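Local atomic coordinates of galactose mutarotase-like protein (Clostridium acetobutylicum, PDB entry 3OS7), a protein that probably binds a sugar and, as aldose 1-epimerases do, may interconvert the alpha and beta anomers of aldoses such as galactose. Residues I21-I32 against K122-V133; I52-L60 against P69-L77. One frame throughout, in Å; residues are numbered along the deposited sequence.

Interaction 1 (I21-I32 against K122-V133); sequences IRFAAGGYEALI and KKIDQDKALVEV
Two beta-hairpins lie face to face where Phe23 and Val131 meet, each hairpin closed by its own backbone bonds and packed on the other mainly through side chains, with a few backbone carbonyls touching methyls. Val131 fills the middle of the contact. Its CG2 sits over one face of the Phe23 ring, 3.9 Å from the centroid and 17° off the ring normal, a CH-pi contact displaced toward the CG side. The other face is met by Ala30 CB of the neighbouring strand, so the ring lies between a methyl of its own hairpin and one of the other. Phe23 CG stands between the backbone N and the carbonyl carbon (chi1 56°), which together with the turn about chi2 presents one ring face to Val131. The same methyl, Val131 CG2, also meets Ile21 CG2 at 3.9 Å, while Val131 CG1 turns to Ile32 CG2.

The packing belongs to the layered antiparallel beta architecture of the galactose mutarotase fold: the strands 18-25 and 28-33 are part of a small antiparallel sheet laid over the strands 118-125 and 128-137. The axes of segments 21-25 and 128-133 run roughly antiparallel (153°) and approach to 6.0 Å. Such closeness suits small side chains at the turn end, where Ala25 CB lies 4.1 Å from Ala129 CB and 3.6 Å from the carbonyl O of Asp127. At the other end Ile32 CD1 and Val133 CG1 meet tip to tip, 4.0 Å apart. Lys122 CD rests on Ile21 CD1, and its NZ goes on to a salt bridge with Glu11 of strand 8-14.

Interaction 2 (I52-L60 against P69-L77); sequences ILRTPKKDL and PQVYGLPVL
Arg54 and Gly73 join the irregular parts of 52-60 and 69-77 through one backbone bond, Gly73 N to Arg54 O at 2.9 Å, with the positive phi of Gly73 turning the chain there. Beside it the extended Arg54 side chain, its CG anti to the backbone N (chi1 -168°), passes obliquely across one face of Tyr72. The guanidinium lies flat on the phenol ring, centres 4.5 Å apart and planes 10° from parallel, an offset stack. Arg54 NH1 gives a nearly straight bond to Val71 O (2.9 Å), which lies in the guanidinium plane but is approached from 36° above its own carbonyl plane. Across the ring, Pro56 CG covers the opposite face of Tyr72 at 4.1 Å from the centroid in a CH-pi contact. Leu60 CD2 comes obliquely to Tyr72 CE2, and one water links Tyr72 OH (2.7 Å) to the backbone N of Lys57. Leu53 and Leu74 cross at about a right angle, CD2 to CD2 at 3.8 Å, and Leu53 also packs on Val40 and Leu43 of strand 39-45. Arg54 makes a further cation-pi contact with Tyr297. With one bond in its plane and an aromatic ring on its face, the guanidinium is fixed in both tilt and rotation, and the two tyrosine rings probably help to stabilise its positive charge.

How the interactions relate
Both interactions belong to the aldose 1-epimerase-like part of the chain, and in sequence the segments of interaction 2 lie between the two hairpins of interaction 1. Their centres are about 19 Å apart and their nearest atoms about 5 Å, without touching. Strand 39-45 bridges them: Val40 meets both Ile32 of interaction 1 and Leu53 of interaction 2. Interaction 1 is hydrophobic packing between layers, its centre about 19 Å from the centre of the chain; interaction 2, at about 11 Å, combines a polar and aromatic centre with an apolar flank. A tartaric acid, probably from crystallisation, accepts a hydrogen bond from Gln70 NE2 and lies about 4 Å from the Val71 side chain, possibly marking a pocket beside interaction 2.

Interaction 1 (I21-I32 against K122-V133)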
loop_
_atom_site.group_PDB
_atom_site.type_symbol
_atom_site.label_atom_id
_atom_site.label_comp_id
_atom_site.label_asym_id
_atom_site.label_seq_id
_atom_site.Cartn_x
_atom_site.Cartn_y
_atom_site.Cartn_z
ATOM N N ILE A 21 15.344 8.579 -6.800
ATOM C CA ILE A 21 14.854 9.114 -8.061
ATOM C C ILE A 21 13.691 10.054 -7.807
ATOM O O ILE A 21 12.671 9.654 -7.207
ATOM C CB ILE A 21 14.406 7.990 -9.058
ATOM C CG1 ILE A 21 15.469 6.902 -9.262
ATOM C CG2 ILE A 21 13.952 8.623 -10.390
ATOM C CD1 ILE A 21 16.686 7.336 -10.017
ATOM N N ARG A 22 13.848 11.311 -8.228
ATOM C CA ARG A 22 12.779 12.299 -8.220
ATOM C C ARG A 22 12.227 12.394 -9.645
ATOM O O ARG A 22 12.987 12.422 -10.607
ATOM C CB ARG A 22 13.342 13.639 -7.816
ATOM C CG ARG A 22 12.395 14.568 -7.164
ATOM C CD ARG A 22 13.151 15.774 -6.584
ATOM N NE ARG A 22 14.140 15.438 -5.558
ATOM C CZ ARG A 22 13.900 15.358 -4.243
ATOM N NH1 ARG A 22 12.686 15.537 -3.745
ATOM N NH2 ARG A 22 14.884 15.065 -3.416
ATOM N N PHE A 23 10.913 12.400 -9.789
ATOM C CA PHE A 23 10.317 12.411 -11.134
ATOM C C PHE A 23 9.069 13.272 -11.157
ATOM O O PHE A 23 8.374 13.391 -10.153
ATOM C CB PHE A 23 10.123 10.978 -11.717
ATOM C CG PHE A 23 9.291 10.013 -10.880
ATOM C CD1 PHE A 23 9.736 9.543 -9.656
ATOM C CD2 PHE A 23 8.118 9.466 -11.397
ATOM C CE1 PHE A 23 9.006 8.607 -8.940
ATOM C CE2 PHE A 23 7.356 8.563 -10.656
ATOM C CZ PHE A 23 7.799 8.134 -9.426
ATOM N N ALA A 24 8.805 13.872 -12.318
ATOM C CA ALA A 24 7.819 14.921 -12.448
ATOM C C ALA A 24 7.145 14.824 -13.810
ATOM O O ALA A 24 7.815 14.608 -14.833
ATOM C CB ALA A 24 8.498 16.291 -12.289
ATOM N N ALA A 25 5.827 14.986 -13.816
ATOM C CA ALA A 25 5.081 15.114 -15.065
ATOM C C ALA A 25 3.718 15.661 -14.739
ATOM O O ALA A 25 3.186 15.382 -13.668
ATOM C CB ALA A 25 4.960 13.737 -15.777
ATOM N N GLY A 26 3.190 16.483 -15.631
ATOM C CA GLY A 26 1.812 16.975 -15.533
ATOM C C GLY A 26 1.473 17.757 -14.283
ATOM O O GLY A 26 0.319 17.777 -13.862
ATOM N N GLY A 27 2.457 18.430 -13.700
ATOM C CA GLY A 27 2.250 19.188 -12.472
ATOM C C GLY A 27 2.473 18.423 -11.168
ATOM O O GLY A 27 2.476 19.026 -10.086
ATOM N N TYR A 28 2.655 17.110 -11.264
ATOM C CA TYR A 28 2.985 16.291 -10.096
ATOM C C TYR A 28 4.498 16.056 -10.001
ATOM O O TYR A 28 5.204 16.098 -10.998
ATOM C CB TYR A 28 2.318 14.926 -10.186
ATOM C CG TYR A 28 0.802 14.911 -10.065
ATOM C CD1 TYR A 28 -0.025 15.091 -11.184
ATOM C CD2 TYR A 28 0.192 14.677 -8.831
ATOM C CE1 TYR A 28 -1.422 15.058 -11.061
ATOM C CE2 TYR A 28 -1.180 14.663 -8.704
ATOM C CZ TYR A 28 -1.983 14.850 -9.827
ATOM O OH TYR A 28 -3.358 14.801 -9.670
ATOM N N GLU A 29 4.970 15.802 -8.785
ATOM C CA GLU A 29 6.334 15.397 -8.533
ATOM C C GLU A 29 6.337 14.292 -7.465
ATOM O O GLU A 29 5.577 14.372 -6.478
ATOM C CB GLU A 29 7.154 16.597 -8.060
ATOM C CG GLU A 29 8.615 16.285 -7.791
ATOM C CD GLU A 29 9.385 17.516 -7.337
ATOM O OE1 GLU A 29 9.084 18.621 -7.855
ATOM O OE2 GLU A 29 10.271 17.353 -6.460
ATOM N N ALA A 30 7.154 13.268 -7.680
ATOM C CA ALA A 30 7.302 12.137 -6.771
ATOM C C ALA A 30 8.772 11.877 -6.418
ATOM O O ALA A 30 9.693 12.298 -7.133
ATOM C CB ALA A 30 6.691 10.881 -7.344
ATOM N N LEU A 31 8.966 11.152 -5.338
ATOM C CA LEU A 31 10.313 10.771 -4.886
ATOM C C LEU A 31 10.253 9.310 -4.477
ATOM O O LEU A 31 9.443 8.947 -3.638
ATOM C CB LEU A 31 10.739 11.649 -3.708
ATOM C CG LEU A 31 12.088 11.314 -3.063
ATOM C CD1 LEU A 31 13.215 11.403 -4.097
ATOM C CD2 LEU A 31 12.299 12.267 -1.877
ATOM N N ILE A 32 11.134 8.483 -5.047
ATOM C CA ILE A 32 11.203 7.097 -4.732
ATOM C C ILE A 32 12.592 6.731 -4.176
ATOM O O ILE A 32 13.614 7.282 -4.613
ATOM C CB ILE A 32 10.827 6.209 -5.955
ATOM C CG1 ILE A 32 10.613 4.744 -5.540
ATOM C CG2 ILE A 32 11.876 6.305 -7.085
ATOM C CD1 ILE A 32 10.027 3.883 -6.704
ATOM N N LYS A 122 13.923 3.979 -16.422
ATOM C CA LYS A 122 13.625 5.393 -16.296
ATOM C C LYS A 122 13.361 5.879 -17.704
ATOM O O LYS A 122 14.204 5.680 -18.589
ATOM C CB LYS A 122 14.816 6.175 -15.713
ATOM C CG LYS A 122 15.195 5.787 -14.329
ATOM C CD LYS A 122 16.398 6.617 -13.816
ATOM C CE LYS A 122 17.743 6.323 -14.542
ATOM N NZ LYS A 122 18.710 7.472 -14.292
ATOM N N LYS A 123 12.187 6.461 -17.943
ATOM C CA LYS A 123 11.828 6.887 -19.283
ATOM C C LYS A 123 10.856 8.030 -19.242
ATOM O O LYS A 123 9.855 7.962 -18.513
ATOM C CB LYS A 123 11.161 5.709 -20.009
ATOM C CG LYS A 123 10.691 5.945 -21.454
ATOM C CD LYS A 123 10.299 4.573 -22.061
ATOM C CE LYS A 123 10.030 4.621 -23.560
ATOM N NZ LYS A 123 8.637 5.008 -23.834
ATOM N N ILE A 124 11.149 9.064 -20.029
ATOM C CA ILE A 124 10.173 10.090 -20.325
ATOM C C ILE A 124 9.621 9.888 -21.719
ATOM O O ILE A 124 10.354 9.618 -22.669
ATOM C CB ILE A 124 10.697 11.515 -20.047
ATOM C CG1 ILE A 124 11.968 11.871 -20.781
ATOM C CG2 ILE A 124 10.970 11.660 -18.538
ATOM C CD1 ILE A 124 12.421 13.337 -20.524
ATOM N N ASP A 125 8.309 9.967 -21.843
ATOM C CA ASP A 125 7.664 9.651 -23.121
ATOM C C ASP A 125 6.278 10.212 -23.151
ATOM O O ASP A 125 5.500 10.011 -22.210
ATOM C CB ASP A 125 7.581 8.138 -23.340
ATOM C CG ASP A 125 7.050 7.771 -24.736
ATOM O OD1 ASP A 125 7.536 8.361 -25.751
ATOM O OD2 ASP A 125 6.149 6.890 -24.797
ATOM N N GLN A 126 5.974 10.812 -24.303
ATOM C CA GLN A 126 4.888 11.751 -24.459
ATOM C C GLN A 126 5.099 12.755 -23.346
ATOM O O GLN A 126 6.186 13.339 -23.255
ATOM C CB GLN A 126 3.522 11.046 -24.429
ATOM C CG GLN A 126 3.519 9.735 -25.239
ATOM C CD GLN A 126 2.394 9.644 -26.270
ATOM O OE1 GLN A 126 1.907 8.552 -26.571
ATOM N NE2 GLN A 126 1.993 10.787 -26.826
ATOM N N ASP A 127 4.093 12.935 -22.498
ATOM C CA ASP A 127 4.225 13.808 -21.347
ATOM C C ASP A 127 4.078 13.023 -20.037
ATOM O O ASP A 127 3.497 13.521 -19.091
ATOM C CB ASP A 127 3.205 14.949 -21.415
ATOM C CG ASP A 127 3.423 15.869 -22.634
ATOM O OD1 ASP A 127 4.464 15.733 -23.323
ATOM O OD2 ASP A 127 2.548 16.726 -22.900
ATOM N N LYS A 128 4.627 11.811 -19.999
ATOM C CA LYS A 128 4.628 10.963 -18.796
ATOM C C LYS A 128 6.060 10.640 -18.331
ATOM O O LYS A 128 6.957 10.526 -19.161
ATOM C CB LYS A 128 3.957 9.640 -19.092
ATOM C CG LYS A 128 2.510 9.786 -19.604
ATOM C CD LYS A 128 1.944 8.463 -20.125
ATOM C CE LYS A 128 0.643 8.692 -20.903
ATOM N NZ LYS A 128 -0.400 9.353 -20.051
ATOM N N ALA A 129 6.232 10.418 -17.027
ATOM C CA ALA A 129 7.507 9.989 -16.476
ATOM C C ALA A 129 7.303 8.621 -15.880
ATOM O O ALA A 129 6.421 8.431 -15.044
ATOM C CB ALA A 129 8.047 10.992 -15.434
ATOM N N LEU A 130 8.116 7.670 -16.334
ATOM C CA LEU A 130 8.049 6.283 -15.916
ATOM C C LEU A 130 9.315 5.871 -15.160
ATOM O O LEU A 130 10.442 6.054 -15.650
ATOM C CB LEU A 130 7.846 5.370 -17.136
ATOM C CG LEU A 130 7.819 3.859 -16.904
ATOM C CD1 LEU A 130 6.574 3.477 -16.166
ATOM C CD2 LEU A 130 7.886 3.073 -18.198
ATOM N N VAL A 131 9.121 5.349 -13.948
ATOM C CA VAL A 131 10.205 4.787 -13.149
ATOM C C VAL A 131 9.792 3.409 -12.658
ATOM O O VAL A 131 8.702 3.229 -12.082
ATOM C CB VAL A 131 10.532 5.668 -11.974
ATOM C CG1 VAL A 131 11.561 4.976 -11.069
ATOM C CG2 VAL A 131 11.046 7.031 -12.424
ATOM N N GLU A 132 10.639 2.423 -12.893
ATOM C CA GLU A 132 10.371 1.054 -12.456
ATOM C C GLU A 132 11.507 0.554 -11.596
ATOM O O GLU A 132 12.685 0.777 -11.923
ATOM C CB GLU A 132 10.203 0.106 -13.660
ATOM C CG GLU A 132 9.119 0.541 -14.640
ATOM C CD GLU A 132 8.806 -0.514 -15.713
ATOM O OE1 GLU A 132 9.679 -1.355 -15.996
ATOM O OE2 GLU A 132 7.676 -0.494 -16.255
ATOM N N VAL A 133 11.158 -0.138 -10.519
ATOM C CA VAL A 133 12.131 -0.747 -9.619
ATOM C C VAL A 133 11.785 -2.210 -9.509
ATOM O O VAL A 133 10.626 -2.591 -9.635
ATOM C CB VAL A 133 12.161 -0.093 -8.191
ATOM C CG1 VAL A 133 12.722 1.335 -8.281
ATOM C CG2 VAL A 133 10.748 -0.130 -7.514
#

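Interaction 2 (I52-L60 against P69-L77)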
loop_
_atom_site.group_PDB
_atom_site.type_symbol
_atom_site.label_atom_id
_atom_site.label_comp_id
_atom_site.label_asym_id
_atom_site.label_seq_id
_atom_site.Cartn_x
_atom_site.Cartn_y
_atom_site.Cartn_z
ATOM N N ILE A 52 0.396 14.498 -0.980
ATOM C CA ILE A 52 -0.490 13.353 -0.689
ATOM C C ILE A 52 0.072 12.365 0.336
ATOM O O ILE A 52 -0.633 11.924 1.238
ATOM C CB ILE A 52 -0.806 12.588 -1.970
ATOM C CG1 ILE A 52 -1.580 13.480 -2.942
ATOM C CG2 ILE A 52 -1.552 11.263 -1.652
ATOM C CD1 ILE A 52 -1.861 12.808 -4.295
ATOM N N LEU A 53 1.316 11.968 0.157
ATOM C CA LEU A 53 1.902 10.868 0.924
ATOM C C LEU A 53 2.736 11.386 2.089
ATOM O O LEU A 53 3.476 12.368 1.957
ATOM C CB LEU A 53 2.816 9.975 0.056
ATOM C CG LEU A 53 2.126 9.239 -1.093
ATOM C CD1 LEU A 53 3.115 8.631 -2.096
ATOM C CD2 LEU A 53 1.109 8.202 -0.540
ATOM N N ARG A 54 2.662 10.665 3.197
ATOM C CA ARG A 54 3.428 11.036 4.377
ATOM C C ARG A 54 4.906 10.786 4.116
ATOM O O ARG A 54 5.295 9.668 3.829
ATOM C CB ARG A 54 2.964 10.249 5.587
ATOM C CG ARG A 54 3.555 10.826 6.873
ATOM C CD ARG A 54 3.480 9.811 7.934
ATOM N NE ARG A 54 3.770 10.359 9.245
ATOM C CZ ARG A 54 4.282 9.663 10.250
ATOM N NH1 ARG A 54 4.547 8.364 10.124
ATOM N NH2 ARG A 54 4.474 10.270 11.415
ATOM N N THR A 55 5.714 11.841 4.240
ATOM C CA THR A 55 7.132 11.842 3.860
ATOM C C THR A 55 8.003 12.016 5.116
ATOM O O THR A 55 7.670 12.837 5.974
ATOM C CB THR A 55 7.442 13.035 2.911
ATOM O OG1 THR A 55 6.480 13.095 1.838
ATOM C CG2 THR A 55 8.881 12.975 2.332
ATOM N N PRO A 56 9.134 11.288 5.207
ATOM C CA PRO A 56 10.091 11.538 6.297
ATOM C C PRO A 56 10.504 13.002 6.425
ATOM O O PRO A 56 10.774 13.663 5.423
ATOM C CB PRO A 56 11.315 10.704 5.883
ATOM C CG PRO A 56 10.746 9.567 5.151
ATOM C CD PRO A 56 9.569 10.157 4.364
ATOM N N LYS A 57 10.551 13.493 7.651
ATOM C CA LYS A 57 11.076 14.841 7.928
ATOM C C LYS A 57 12.591 14.857 7.788
ATOM O O LYS A 57 13.224 13.806 7.874
ATOM C CB LYS A 57 10.704 15.263 9.344
ATOM C CG LYS A 57 9.228 15.526 9.512
ATOM C CD LYS A 57 8.835 15.590 10.980
ATOM C CE LYS A 57 7.325 15.795 11.119
ATOM N NZ LYS A 57 6.904 17.144 10.604
ATOM N N LYS A 58 13.163 16.053 7.608
ATOM C CA LYS A 58 14.610 16.220 7.373
ATOM C C LYS A 58 15.466 15.611 8.500
ATOM O O LYS A 58 16.537 15.090 8.246
ATOM C CB LYS A 58 14.970 17.705 7.177
ATOM C CG LYS A 58 14.679 18.607 8.388
ATOM N N ASP A 59 14.949 15.630 9.720
ATOM C CA ASP A 59 15.670 15.105 10.872
ATOM C C ASP A 59 15.620 13.569 11.022
ATOM O O ASP A 59 16.360 13.012 11.826
ATOM C CB ASP A 59 15.169 15.782 12.162
ATOM C CG ASP A 59 13.782 15.306 12.590
ATOM O OD1 ASP A 59 12.823 15.377 11.790
ATOM O OD2 ASP A 59 13.644 14.870 13.748
ATOM N N LEU A 60 14.776 12.866 10.262
ATOM C CA LEU A 60 14.705 11.409 10.417
ATOM C C LEU A 60 15.953 10.785 9.843
ATOM O O LEU A 60 16.311 11.053 8.694
ATOM C CB LEU A 60 13.479 10.816 9.696
ATOM C CG LEU A 60 13.203 9.340 9.980
ATOM C CD1 LEU A 60 12.703 9.196 11.405
ATOM C CD2 LEU A 60 12.181 8.736 9.003
ATOM N N PRO A 69 9.696 1.540 7.705
ATOM C CA PRO A 69 9.300 2.328 6.530
ATOM C C PRO A 69 7.797 2.307 6.298
ATOM O O PRO A 69 7.252 3.137 5.528
ATOM C CB PRO A 69 10.053 1.624 5.395
ATOM C CG PRO A 69 10.101 0.218 5.826
ATOM C CD PRO A 69 10.345 0.283 7.318
ATOM N N GLN A 70 7.114 1.379 6.969
ATOM C CA GLN A 70 5.706 1.188 6.706
ATOM C C GLN A 70 4.773 2.339 7.117
ATOM O O GLN A 70 3.602 2.317 6.753
ATOM C CB GLN A 70 5.198 -0.103 7.344
ATOM C CG GLN A 70 5.269 -0.159 8.853
ATOM C CD GLN A 70 6.536 -0.775 9.316
ATOM O OE1 GLN A 70 7.523 -0.753 8.600
ATOM N NE2 GLN A 70 6.540 -1.316 10.541
ATOM N N VAL A 71 5.271 3.303 7.891
ATOM C CA VAL A 71 4.496 4.491 8.267
ATOM C C VAL A 71 4.753 5.719 7.383
ATOM O O VAL A 71 4.314 6.809 7.708
ATOM C CB VAL A 71 4.683 4.822 9.744
ATOM C CG1 VAL A 71 4.177 3.668 10.549
ATOM C CG2 VAL A 71 6.151 5.186 10.091
ATOM N N TYR A 72 5.438 5.513 6.242
ATOM C CA TYR A 72 5.632 6.526 5.231
ATOM C C TYR A 72 5.349 6.006 3.810
ATOM O O TYR A 72 5.594 4.845 3.469
ATOM C CB TYR A 72 7.079 7.021 5.235
ATOM C CG TYR A 72 7.450 7.706 6.532
ATOM C CD1 TYR A 72 7.056 9.022 6.774
ATOM C CD2 TYR A 72 8.185 7.037 7.503
ATOM C CE1 TYR A 72 7.388 9.668 7.991
ATOM C CE2 TYR A 72 8.535 7.665 8.692
ATOM C CZ TYR A 72 8.128 8.966 8.935
ATOM O OH TYR A 72 8.478 9.577 10.126
ATOM N N GLY A 73 4.872 6.911 2.983
ATOM C CA GLY A 73 4.789 6.672 1.528
ATOM C C GLY A 73 3.960 5.450 1.130
ATOM O O GLY A 73 2.847 5.226 1.651
ATOM N N LEU A 74 4.509 4.655 0.204
ATOM C CA LEU A 74 3.829 3.478 -0.348
ATOM C C LEU A 74 4.672 2.213 -0.073
ATOM O O LEU A 74 5.450 1.770 -0.933
ATOM C CB LEU A 74 3.603 3.660 -1.854
ATOM C CG LEU A 74 2.699 4.814 -2.301
ATOM C CD1 LEU A 74 2.627 4.908 -3.807
ATOM C CD2 LEU A 74 1.295 4.606 -1.720
ATOM N N PRO A 75 4.551 1.650 1.128
ATOM C CA PRO A 75 5.278 0.430 1.504
ATOM C C PRO A 75 4.606 -0.821 0.966
ATOM O O PRO A 75 3.504 -1.166 1.379
ATOM C CB PRO A 75 5.216 0.435 3.036
ATOM C CG PRO A 75 4.536 1.754 3.400
ATOM C CD PRO A 75 3.713 2.123 2.240
ATOM N N VAL A 76 5.304 -1.550 0.097
ATOM C CA VAL A 76 4.742 -2.783 -0.446
ATOM C C VAL A 76 4.884 -3.961 0.531
ATOM O O VAL A 76 5.948 -4.215 1.086
ATOM C CB VAL A 76 5.314 -3.091 -1.843
ATOM C CG1 VAL A 76 6.772 -3.428 -1.771
ATOM C CG2 VAL A 76 4.506 -4.189 -2.536
ATOM N N LEU A 77 3.797 -4.714 0.692
ATOM C CA LEU A 77 3.721 -5.766 1.701
ATOM C C LEU A 77 3.573 -7.130 1.043
ATOM O O LEU A 77 2.771 -7.283 0.115
ATOM C CB LEU A 77 2.520 -5.544 2.608
ATOM C CG LEU A 77 2.352 -4.165 3.202
ATOM C CD1 LEU A 77 1.052 -4.050 3.990
ATOM C CD2 LEU A 77 3.587 -3.826 4.111
HETATM O O HOH W 1 9.721 11.920 9.922
#